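Local coordinates for protein HTH-type transcriptional repressor PhnF (Mycobacterium smegmatis, PDB 3F8M) that represses the operon for phosphate uptake genes as a GntR-family DNA-binding transcription factor when phosphate is available in the cell, at residues A[112-117]-A[122-127]; A[145-150]-A[165-170]; A[210-215]-A[221-226]. All coordinates share one frame; numbering follows the deposited sequence.

Contact 1. Residues A[112-117]-A[122-127]; sequences ADEVLA and VDVGAP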
# COMPACT_ATOMS: atom_id res chain seq x y z
N ALA A 112 5.86 11.95 -25.60
CA ALA A 112 5.97 10.58 -25.11
C ALA A 112 7.24 9.93 -25.65
O ALA A 112 7.47 9.91 -26.87
CB ALA A 112 4.75 9.77 -25.46
N ASP A 113 8.09 9.44 -24.74
CA ASP A 113 9.21 8.63 -25.17
C ASP A 113 8.70 7.23 -25.50
O ASP A 113 7.50 6.95 -25.37
CB ASP A 113 10.34 8.61 -24.12
CG ASP A 113 9.93 7.97 -22.80
OD1 ASP A 113 8.88 7.32 -22.69
OD2 ASP A 113 10.72 8.10 -21.84
N GLU A 114 9.59 6.34 -25.92
CA GLU A 114 9.17 5.00 -26.28
C GLU A 114 8.34 4.29 -25.21
O GLU A 114 7.30 3.70 -25.51
CB GLU A 114 10.41 4.15 -26.62
CG GLU A 114 11.15 4.58 -27.92
CD GLU A 114 12.25 5.65 -27.71
OE1 GLU A 114 12.12 6.55 -26.84
OE2 GLU A 114 13.25 5.59 -28.47
N VAL A 115 8.82 4.32 -23.96
CA VAL A 115 8.16 3.64 -22.84
C VAL A 115 6.75 4.22 -22.56
O VAL A 115 5.74 3.50 -22.44
CB VAL A 115 9.03 3.75 -21.55
CG1 VAL A 115 8.29 3.22 -20.36
CG2 VAL A 115 10.38 3.03 -21.73
N LEU A 116 6.69 5.54 -22.43
CA LEU A 116 5.43 6.22 -22.17
C LEU A 116 4.46 6.06 -23.35
O LEU A 116 3.27 5.79 -23.13
CB LEU A 116 5.66 7.70 -21.79
CG LEU A 116 4.35 8.43 -21.44
CD1 LEU A 116 3.65 7.82 -20.20
CD2 LEU A 116 4.58 9.90 -21.28
N ALA A 117 4.96 6.16 -24.59
CA ALA A 117 4.09 5.83 -25.74
C ALA A 117 3.42 4.47 -25.60
O ALA A 117 2.23 4.35 -25.81
CB ALA A 117 4.83 5.90 -27.04
N VAL A 122 -0.08 5.52 -27.47
CA VAL A 122 -0.02 6.59 -28.44
C VAL A 122 1.26 6.44 -29.24
O VAL A 122 2.06 5.55 -28.96
CB VAL A 122 -0.05 8.00 -27.80
CG1 VAL A 122 -1.43 8.22 -27.10
CG2 VAL A 122 1.16 8.22 -26.84
N ASP A 123 1.45 7.29 -30.23
CA ASP A 123 2.67 7.28 -31.03
C ASP A 123 3.84 7.79 -30.19
O ASP A 123 3.67 8.65 -29.35
CB ASP A 123 2.50 8.17 -32.25
CG ASP A 123 1.42 7.65 -33.22
OD1 ASP A 123 0.94 6.51 -33.10
OD2 ASP A 123 1.04 8.43 -34.09
N VAL A 124 5.03 7.23 -30.43
CA VAL A 124 6.26 7.84 -29.98
C VAL A 124 6.32 9.29 -30.49
O VAL A 124 6.07 9.57 -31.68
CB VAL A 124 7.52 7.04 -30.44
CG1 VAL A 124 8.78 7.65 -29.90
CG2 VAL A 124 7.41 5.53 -30.07
N GLY A 125 6.63 10.22 -29.59
CA GLY A 125 6.65 11.64 -29.92
C GLY A 125 5.33 12.37 -29.70
O GLY A 125 5.29 13.60 -29.81
N ALA A 126 4.26 11.64 -29.43
CA ALA A 126 2.94 12.27 -29.28
C ALA A 126 2.95 13.26 -28.09
O ALA A 126 3.68 13.04 -27.10
CB ALA A 126 1.87 11.23 -29.05
N PRO A 127 2.13 14.31 -28.16
CA PRO A 127 2.14 15.35 -27.12
C PRO A 127 1.56 14.81 -25.80
O PRO A 127 0.63 14.06 -25.79
CB PRO A 127 1.26 16.44 -27.72
CG PRO A 127 0.32 15.71 -28.58
CD PRO A 127 1.15 14.62 -29.22

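Contact 2. Residues A[145-150]-A[165-170]; sequences ETTKLP and ASLYAE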
# COMPACT_ATOMS: atom_id res chain seq x y z
N GLU A 145 1.29 14.61 -6.77
CA GLU A 145 0.59 13.85 -7.79
C GLU A 145 1.04 14.37 -9.15
O GLU A 145 0.88 15.57 -9.39
CB GLU A 145 -0.89 14.17 -7.64
CG GLU A 145 -1.82 13.41 -8.56
CD GLU A 145 -3.20 13.97 -8.54
OE1 GLU A 145 -3.37 15.19 -8.94
OE2 GLU A 145 -4.11 13.18 -8.13
N THR A 146 1.59 13.49 -9.97
CA THR A 146 2.12 13.89 -11.29
C THR A 146 1.36 13.05 -12.29
O THR A 146 1.52 11.82 -12.32
CB THR A 146 3.62 13.61 -11.34
OG1 THR A 146 4.26 14.25 -10.21
CG2 THR A 146 4.24 14.10 -12.71
N THR A 147 0.49 13.69 -13.08
CA THR A 147 -0.37 12.95 -13.98
C THR A 147 0.10 13.28 -15.40
O THR A 147 0.20 14.44 -15.72
CB THR A 147 -1.83 13.35 -13.84
OG1 THR A 147 -2.27 13.09 -12.48
CG2 THR A 147 -2.75 12.52 -14.80
N LYS A 148 0.44 12.26 -16.17
CA LYS A 148 0.82 12.44 -17.59
C LYS A 148 -0.37 12.00 -18.43
O LYS A 148 -0.85 10.89 -18.30
CB LYS A 148 2.03 11.58 -17.95
CG LYS A 148 3.27 12.15 -17.30
CD LYS A 148 4.43 11.22 -17.48
CE LYS A 148 5.61 11.77 -16.66
NZ LYS A 148 6.85 10.99 -16.98
N LEU A 149 -0.82 12.87 -19.32
CA LEU A 149 -2.02 12.62 -20.10
C LEU A 149 -1.63 12.68 -21.58
O LEU A 149 -0.81 13.51 -21.94
CB LEU A 149 -3.03 13.75 -19.85
CG LEU A 149 -3.54 13.97 -18.41
CD1 LEU A 149 -4.27 15.31 -18.26
CD2 LEU A 149 -4.49 12.77 -18.11
N PRO A 150 -2.23 11.81 -22.40
CA PRO A 150 -2.09 11.99 -23.86
C PRO A 150 -2.84 13.27 -24.27
O PRO A 150 -4.07 13.32 -24.14
CB PRO A 150 -2.72 10.71 -24.43
CG PRO A 150 -3.75 10.26 -23.38
CD PRO A 150 -3.03 10.63 -22.06
N ALA A 165 -9.78 21.00 -8.45
CA ALA A 165 -10.86 20.05 -8.42
C ALA A 165 -10.43 18.64 -8.84
O ALA A 165 -9.27 18.40 -9.16
CB ALA A 165 -12.01 20.56 -9.33
N SER A 166 -11.37 17.70 -8.83
CA SER A 166 -11.02 16.32 -9.22
C SER A 166 -10.81 16.24 -10.74
O SER A 166 -11.71 16.56 -11.52
CB SER A 166 -12.11 15.34 -8.77
OG SER A 166 -12.04 14.15 -9.51
N LEU A 167 -9.62 15.79 -11.16
CA LEU A 167 -9.38 15.54 -12.59
C LEU A 167 -10.27 14.38 -13.08
O LEU A 167 -10.74 14.37 -14.24
CB LEU A 167 -7.89 15.21 -12.83
CG LEU A 167 -7.46 14.98 -14.27
CD1 LEU A 167 -7.75 16.21 -15.19
CD2 LEU A 167 -5.98 14.61 -14.31
N TYR A 168 -10.53 13.40 -12.20
CA TYR A 168 -11.34 12.27 -12.65
C TYR A 168 -12.77 12.73 -13.01
O TYR A 168 -13.36 12.26 -14.00
CB TYR A 168 -11.39 11.20 -11.56
CG TYR A 168 -10.14 10.32 -11.49
CD1 TYR A 168 -8.92 10.75 -12.01
CD2 TYR A 168 -10.18 9.08 -10.85
CE1 TYR A 168 -7.78 9.95 -11.95
CE2 TYR A 168 -9.03 8.29 -10.75
CZ TYR A 168 -7.85 8.72 -11.32
OH TYR A 168 -6.74 7.90 -11.25
N ALA A 169 -13.29 13.67 -12.25
CA ALA A 169 -14.64 14.21 -12.54
C ALA A 169 -14.64 14.96 -13.88
O ALA A 169 -15.56 14.83 -14.69
CB ALA A 169 -15.13 15.12 -11.39
N GLU A 170 -13.56 15.70 -14.12
CA GLU A 170 -13.42 16.41 -15.39
C GLU A 170 -13.33 15.45 -16.56
O GLU A 170 -13.92 15.69 -17.61
CB GLU A 170 -12.21 17.36 -15.36
CG GLU A 170 -11.86 17.94 -16.75
CD GLU A 170 -12.85 19.01 -17.21
OE1 GLU A 170 -13.55 19.55 -16.33
OE2 GLU A 170 -12.91 19.32 -18.41

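Contact 3. Residues A[210-215]-A[221-226]; sequences NRVSYD and IEQRRS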
# COMPACT_ATOMS: atom_id res chain seq x y z
N ASN A 210 2.02 4.02 -8.63
CA ASN A 210 2.00 4.27 -10.07
C ASN A 210 0.77 3.66 -10.64
O ASN A 210 0.51 2.47 -10.42
CB ASN A 210 3.25 3.66 -10.72
CG ASN A 210 4.41 4.56 -10.58
OD1 ASN A 210 4.41 5.68 -11.13
ND2 ASN A 210 5.38 4.17 -9.75
N ARG A 211 -0.03 4.46 -11.36
CA ARG A 211 -1.30 4.01 -11.91
C ARG A 211 -1.39 4.24 -13.39
O ARG A 211 -0.93 5.26 -13.88
CB ARG A 211 -2.44 4.77 -11.26
CG ARG A 211 -3.76 4.69 -12.04
CD ARG A 211 -4.93 5.19 -11.23
NE ARG A 211 -5.13 4.43 -9.99
CZ ARG A 211 -6.19 4.58 -9.21
NH1 ARG A 211 -7.14 5.46 -9.53
NH2 ARG A 211 -6.32 3.85 -8.12
N VAL A 212 -1.99 3.30 -14.11
CA VAL A 212 -2.46 3.55 -15.46
C VAL A 212 -3.96 3.28 -15.39
O VAL A 212 -4.38 2.25 -14.81
CB VAL A 212 -1.82 2.64 -16.54
CG1 VAL A 212 -2.27 3.09 -17.93
CG2 VAL A 212 -0.28 2.67 -16.42
N SER A 213 -4.74 4.18 -15.96
CA SER A 213 -6.19 4.04 -16.01
C SER A 213 -6.60 3.86 -17.45
O SER A 213 -5.99 4.44 -18.36
CB SER A 213 -6.90 5.28 -15.45
OG SER A 213 -6.54 5.52 -14.13
N TYR A 214 -7.68 3.10 -17.62
CA TYR A 214 -8.21 2.71 -18.90
C TYR A 214 -9.72 2.96 -18.95
O TYR A 214 -10.44 2.77 -17.95
CB TYR A 214 -7.94 1.22 -19.16
CG TYR A 214 -6.47 0.85 -19.16
CD1 TYR A 214 -5.72 0.94 -20.32
CD2 TYR A 214 -5.85 0.43 -17.99
CE1 TYR A 214 -4.36 0.61 -20.32
CE2 TYR A 214 -4.51 0.10 -17.96
CZ TYR A 214 -3.78 0.19 -19.12
OH TYR A 214 -2.47 -0.15 -19.09
N ASP A 215 -10.18 3.39 -20.11
CA ASP A 215 -11.56 3.81 -20.32
C ASP A 215 -12.43 2.65 -20.82
O ASP A 215 -11.98 1.50 -20.86
CB ASP A 215 -11.66 5.04 -21.25
CG ASP A 215 -11.30 4.75 -22.69
OD1 ASP A 215 -11.31 3.56 -23.10
OD2 ASP A 215 -11.02 5.70 -23.45
N ILE A 221 -6.15 6.40 -20.24
CA ILE A 221 -6.63 7.75 -19.87
C ILE A 221 -5.43 8.60 -19.37
O ILE A 221 -5.32 9.79 -19.69
CB ILE A 221 -7.72 7.60 -18.76
CG1 ILE A 221 -8.99 6.92 -19.32
CG2 ILE A 221 -8.09 8.94 -18.05
CD1 ILE A 221 -10.00 6.48 -18.18
N GLU A 222 -4.56 7.98 -18.57
CA GLU A 222 -3.52 8.69 -17.80
C GLU A 222 -2.49 7.68 -17.31
O GLU A 222 -2.77 6.47 -17.24
CB GLU A 222 -4.11 9.36 -16.53
CG GLU A 222 -4.72 8.29 -15.59
CD GLU A 222 -5.11 8.75 -14.20
OE1 GLU A 222 -4.78 9.89 -13.78
OE2 GLU A 222 -5.71 7.89 -13.51
N GLN A 223 -1.30 8.19 -17.03
CA GLN A 223 -0.37 7.47 -16.15
C GLN A 223 -0.13 8.43 -15.01
O GLN A 223 0.28 9.59 -15.24
CB GLN A 223 0.94 7.15 -16.90
CG GLN A 223 1.85 6.16 -16.11
CD GLN A 223 2.55 6.77 -14.91
OE1 GLN A 223 3.06 7.89 -14.98
NE2 GLN A 223 2.61 6.01 -13.80
N ARG A 224 -0.34 7.98 -13.77
CA ARG A 224 -0.28 8.89 -12.64
C ARG A 224 0.72 8.31 -11.61
O ARG A 224 0.61 7.11 -11.22
CB ARG A 224 -1.70 9.08 -12.05
CG ARG A 224 -1.82 10.12 -10.82
CD ARG A 224 -3.26 10.15 -10.26
NE ARG A 224 -3.51 8.95 -9.46
CZ ARG A 224 -4.64 8.63 -8.83
NH1 ARG A 224 -5.75 9.37 -8.90
NH2 ARG A 224 -4.68 7.51 -8.13
N ARG A 225 1.64 9.16 -11.17
CA ARG A 225 2.57 8.86 -10.07
C ARG A 225 2.12 9.70 -8.86
O ARG A 225 1.97 10.93 -8.96
CB ARG A 225 3.97 9.26 -10.50
CG ARG A 225 5.08 8.97 -9.45
CD ARG A 225 6.34 9.70 -9.89
NE ARG A 225 7.50 9.41 -9.06
CZ ARG A 225 7.94 10.12 -8.03
NH1 ARG A 225 7.32 11.21 -7.59
NH2 ARG A 225 9.05 9.70 -7.40
N SER A 226 1.95 9.05 -7.69
CA SER A 226 1.56 9.80 -6.50
C SER A 226 2.57 9.45 -5.40
O SER A 226 2.78 8.27 -5.15
CB SER A 226 0.16 9.41 -6.10
OG SER A 226 -0.73 9.45 -7.21

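Contact 1. Residues A[112-117]-A[122-127]
V122 follows the short N-capped helix 114-120 and turns the chain back against A117 and A112. The helix and the type II beta turn D123-A126 together connect strands 100-111 and 127-137 of the UTRA domain. V122 N donates to A117 O at 3.1 Å, with the N-H···O angle bent to 145°. CG1 of V122 is anti to the carbonyl carbon (chi1 -65°), which leaves CG2 between the backbone N and the carbonyl carbon. From there CG2 reaches A117 CA at 3.9 Å and A112 CB at 4.1 Å. D123 opens the turn, and its O takes the N-H of A126. V124 CG2 meets A117 CB at 4.0 Å, while CG1 lies near A112 O and D113. D113 caps the helix: its OD1 takes the N-H of L116, and its OD2 forms a salt bridge with R58 of the second subunit. G125 has a positive phi of 90°, the backbone shape of the third residue of a type II turn, which is commonly glycine. Its N donates to A112 O at 2.9 Å. A126 completes the pairing. Its carbonyl O lies 2.9 Å from A112 N, which approaches in the carbonyl plane.

Contact 2. Residues A[145-150]-A[165-170]
T147 and L167 meet tip to tip where helix 167-173 packs on strand 140-150 of the large antiparallel sheet in the UTRA domain. The touching atoms are T147 CG2 and L167 CD2, 3.9 Å apart. Both are methyl groups, so the contact is apolar. The backbones stay well separated, with T147 CA and L167 CA 9.5 Å apart, and the two side chains bridge the gap between strand and helix. T147 OG1 is anti to the carbonyl carbon (chi1 -60°). This leaves CG2 as the branch anti to the backbone N, and that branch faces the leucine. L167 extends its CG anti to its own backbone N (chi1 -177°), which carries CD2 toward the strand. L149 stands two residues further along the strand on the same face as T147. It adds a looser contact, CD1 to L167 CD2 at 4.4 Å. The directly shared surface is small, 97 Å² summed over both sides, but all three residues are buried. L157 from helix 157-160 packs on both L149 and L167, and F161 also touches L167. These four residues form an apolar patch beside the charged groups of this sheet face. R133 of the neighbouring strand 127-137 lies against L167 and bonds to A165 O, tying the start of the helical segment to the sheet. The helix itself is fixed at its first turn by S166, the N-cap residue just before L167. S166 OG accepts the N-H of A169 at 3.0 Å, with an angle of 158° at the hydrogen.

Contact 3. Residues A[210-215]-A[221-226]
S213 OG donates to E222 OE2 at 2.6 Å, using the anti lone pair of that oxygen. E222 CG sits between its backbone N and carbonyl carbon (chi1 61°), and the extended chain carries the carboxylate to the serine. Y168 gives the same oxygen a weak second hydrogen bond. Near the other end, Q223 NE2 reaches N210 OD1 at 3.2 Å, with the two amide planes 36° apart. The donor lies out of the N210 carbonyl plane and the bond is bent. R211 and R224 form an antiparallel hydrogen-bonded pair: R211 N to R224 O at 2.7 Å and R224 N to R211 O at 2.8 Å. Their side chains run side by side. R224 NH2 lies over the centre of the R211 guanidinium face, 3.5 Å from R211 CZ. The R211 guanidinium is bonded by G85 O, D183 and Y168 OH. The acidic D183 and nearby E222 probably ease the approach of R224. I221 N bonds to S213 O at 2.7 Å, and the backbone of I221 and E222 is consistent with a classic beta bulge. I221 CD1 packs on D215 CB at 3.8 Å. On the opposite face from the arginines, V212 CG2 touches Q223 CG at 4.1 Å. This is an antiparallel beta hairpin of neighbouring strands, 206-214 and 220-229, in the six-stranded antiparallel sheet of the UTRA domain, which has the chorismate lyase-like fold.

The three contacts follow one another along the chain, and all lie in the UTRA domain. Contacts 2 and 3 share the antiparallel sheet, where strands 140-150 and 220-229 are neighbours. Their centres are 9 Å apart. A probable backbone hydrogen bond, T146 N to R225 O, joins them, and Y168 reaches from the helix of contact 2 to E222 of contact 3. Contact 1 lies at the connection between strands 100-111 and 127-137. Its centre is 18 Å from that of contact 2, where V122 packs on P150 and L116 on K148. It is about 15 Å from that of contact 3, without touching. Contact 1 also meets the DNA-binding domain of the second subunit, which may help couple the two domains.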